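Local coordinates for Na Glutathione S-transferase 2 (Necator americanus, PDB 2ON5), which probably catalyses the conjugation of glutathione to electrophilic compounds, as a dimeric hookworm glutathione S-transferase, at residues A[155-160]-A[182-187]. Sequence-based numbering, arbitrary orientation.
Sequences YADLCL and KAHAEK
The imidazole ring of His184 meets helix 155-168 edge first: CA of Asp157 lies in the ring plane, and the Asp157 carboxylate oxygen OD2 is also at the edge, near that plane, although its very short approach to His184 CE1 is doubtful. Carboxylate and ring planes are 41° apart, so the two flat groups do not stack. Leu160 comes to the ring obliquely, with its methyl CD2 3.7 Å from His184 CD2 and its CB 4.0 Å from His184 NE2. With CG anti to the backbone N (chi1 169°), the histidine reaches out from helix 179-189 and brings NE2 within weak hydrogen-bonding distance of the Asp157 carbonyl oxygen. This bond, His184 NE2 to Asp157 O, measures 3.5 Å, with an N-H...O angle of 154°. Asp157 CB packs 3.7 Å from His184 CE1. ND1 makes another weak hydrogen bond, to Gly146 O. Both ring nitrogens thus point at carbonyl oxygens through weak bonds only, which is compatible with a doubly protonated ring but does not establish it.

Asp157 belongs to the Thr-Tyr-Ala-Asp sequence that opens this helix of the all-helical C-terminal domain, the N-capping box familiar from glutathione S-transferases. Its OD1 accepts a hydrogen bond from the backbone N of Thr154, while OD2 receives one from Leu148 N in the preceding loop. The carboxylate is thus held by two backbone amides, one at the helix start and one in the loop, and the edge of the histidine ring comes up to the same helix start from helix 179-189. Leu160, about one turn further along, also touches Phe132 and Met136 of helix 117-143, and Leu140 of that long helix touches the buried His184.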
loop_
_atom_site.group_PDB
_atom_site.type_symbol
_atom_site.label_atom_id
_atom_site.label_comp_id
_atom_site.label_asym_id
_atom_site.label_seq_id
_atom_site.Cartn_x
_atom_site.Cartn_y
_atom_site.Cartn_z
ATOM N N TYR A 155 12.030 -5.819 -4.590
ATOM C CA TYR A 155 11.090 -5.034 -5.420
ATOM C C TYR A 155 11.043 -3.555 -5.023
ATOM O O TYR A 155 10.684 -2.693 -5.840
ATOM C CB TYR A 155 9.702 -5.688 -5.490
ATOM C CG TYR A 155 8.861 -5.535 -4.246
ATOM C CD1 TYR A 155 8.018 -4.439 -4.110
ATOM C CD2 TYR A 155 8.898 -6.481 -3.210
ATOM C CE1 TYR A 155 7.238 -4.261 -2.967
ATOM C CE2 TYR A 155 8.103 -6.312 -2.049
ATOM C CZ TYR A 155 7.288 -5.189 -1.948
ATOM O OH TYR A 155 6.505 -4.968 -0.840
ATOM N N ALA A 156 11.415 -3.245 -3.778
ATOM C CA ALA A 156 11.481 -1.839 -3.393
ATOM C C ALA A 156 12.606 -1.119 -4.184
ATOM O O ALA A 156 12.425 0.025 -4.600
ATOM C CB ALA A 156 11.674 -1.691 -1.872
ATOM N N ASP A 157 13.750 -1.786 -4.375
ATOM C CA ASP A 157 14.835 -1.257 -5.223
ATOM C C ASP A 157 14.338 -0.982 -6.652
ATOM O O ASP A 157 14.638 0.063 -7.245
ATOM C CB ASP A 157 16.023 -2.203 -5.257
ATOM C CG ASP A 157 16.669 -2.364 -3.889
ATOM O OD1 ASP A 157 16.678 -3.515 -3.390
ATOM O OD2 ASP A 157 17.100 -1.319 -3.319
ATOM N N LEU A 158 13.569 -1.925 -7.175
ATOM C CA LEU A 158 13.123 -1.845 -8.554
ATOM C C LEU A 158 12.199 -0.658 -8.689
ATOM O O LEU A 158 12.340 0.111 -9.636
ATOM C CB LEU A 158 12.432 -3.151 -8.996
ATOM C CG LEU A 158 13.278 -4.445 -8.975
ATOM C CD1 LEU A 158 12.470 -5.716 -9.330
ATOM C CD2 LEU A 158 14.492 -4.327 -9.902
ATOM N N CYS A 159 11.299 -0.484 -7.709
ATOM C CA CYS A 159 10.369 0.674 -7.706
ATOM C C CYS A 159 11.153 1.978 -7.722
ATOM O O CYS A 159 10.878 2.860 -8.541
ATOM C CB CYS A 159 9.425 0.667 -6.490
ATOM S SG CYS A 159 8.171 -0.633 -6.574
ATOM N N LEU A 160 12.104 2.125 -6.799
ATOM C CA LEU A 160 12.842 3.394 -6.724
ATOM C C LEU A 160 13.726 3.681 -7.952
ATOM O O LEU A 160 13.693 4.815 -8.493
ATOM C CB LEU A 160 13.665 3.490 -5.429
ATOM C CG LEU A 160 14.387 4.816 -5.208
ATOM C CD1 LEU A 160 13.394 5.965 -5.004
ATOM C CD2 LEU A 160 15.382 4.674 -4.056
ATOM N N LYS A 182 21.037 8.526 -7.157
ATOM C CA LYS A 182 21.601 8.229 -8.481
ATOM C C LYS A 182 22.452 6.956 -8.506
ATOM O O LYS A 182 22.312 6.134 -9.430
ATOM C CB LYS A 182 22.394 9.414 -9.035
ATOM C CG LYS A 182 22.633 9.327 -10.538
ATOM C CD LYS A 182 23.207 10.633 -11.072
ATOM C CE LYS A 182 23.341 10.576 -12.586
ATOM N NZ LYS A 182 23.866 11.884 -13.148
ATOM N N ALA A 183 23.332 6.800 -7.515
ATOM C CA ALA A 183 24.175 5.615 -7.426
ATOM C C ALA A 183 23.300 4.358 -7.355
ATOM O O ALA A 183 23.574 3.361 -8.005
ATOM C CB ALA A 183 25.099 5.688 -6.187
ATOM N N HIS A 184 22.236 4.442 -6.563
ATOM C CA HIS A 184 21.292 3.338 -6.410
ATOM C C HIS A 184 20.621 2.960 -7.724
ATOM O O HIS A 184 20.584 1.776 -8.091
ATOM C CB HIS A 184 20.258 3.684 -5.328
ATOM C CG HIS A 184 19.107 2.730 -5.282
ATOM N ND1 HIS A 184 19.130 1.582 -4.518
ATOM C CD2 HIS A 184 17.917 2.729 -5.941
ATOM C CE1 HIS A 184 17.982 0.936 -4.673
ATOM N NE2 HIS A 184 17.230 1.613 -5.522
ATOM N N ALA A 185 20.115 3.953 -8.459
ATOM C CA ALA A 185 19.465 3.655 -9.745
ATOM C C ALA A 185 20.440 2.955 -10.679
ATOM O O ALA A 185 20.067 1.980 -11.350
ATOM C CB ALA A 185 18.907 4.924 -10.401
ATOM N N GLU A 186 21.695 3.406 -10.695
ATOM C CA GLU A 186 22.651 2.865 -11.666
ATOM C C GLU A 186 23.161 1.481 -11.257
ATOM O O GLU A 186 23.405 0.657 -12.124
ATOM C CB GLU A 186 23.796 3.833 -11.975
ATOM C CG GLU A 186 23.303 5.079 -12.733
ATOM C CD GLU A 186 24.444 6.012 -13.157
ATOM O OE1 GLU A 186 24.159 6.953 -13.916
ATOM O OE2 GLU A 186 25.603 5.804 -12.738
ATOM N N LYS A 187 23.278 1.243 -9.950
ATOM C CA LYS A 187 23.578 -0.108 -9.428
ATOM C C LYS A 187 22.503 -1.136 -9.819
ATOM O O LYS A 187 22.805 -2.172 -10.430
ATOM C CB LYS A 187 23.791 -0.074 -7.911
ATOM C CG LYS A 187 24.139 -1.455 -7.286
ATOM C CD LYS A 187 24.312 -1.353 -5.775
ATOM C CE LYS A 187 24.800 -2.672 -5.180
ATOM N NZ LYS A 187 26.221 -2.834 -5.511
#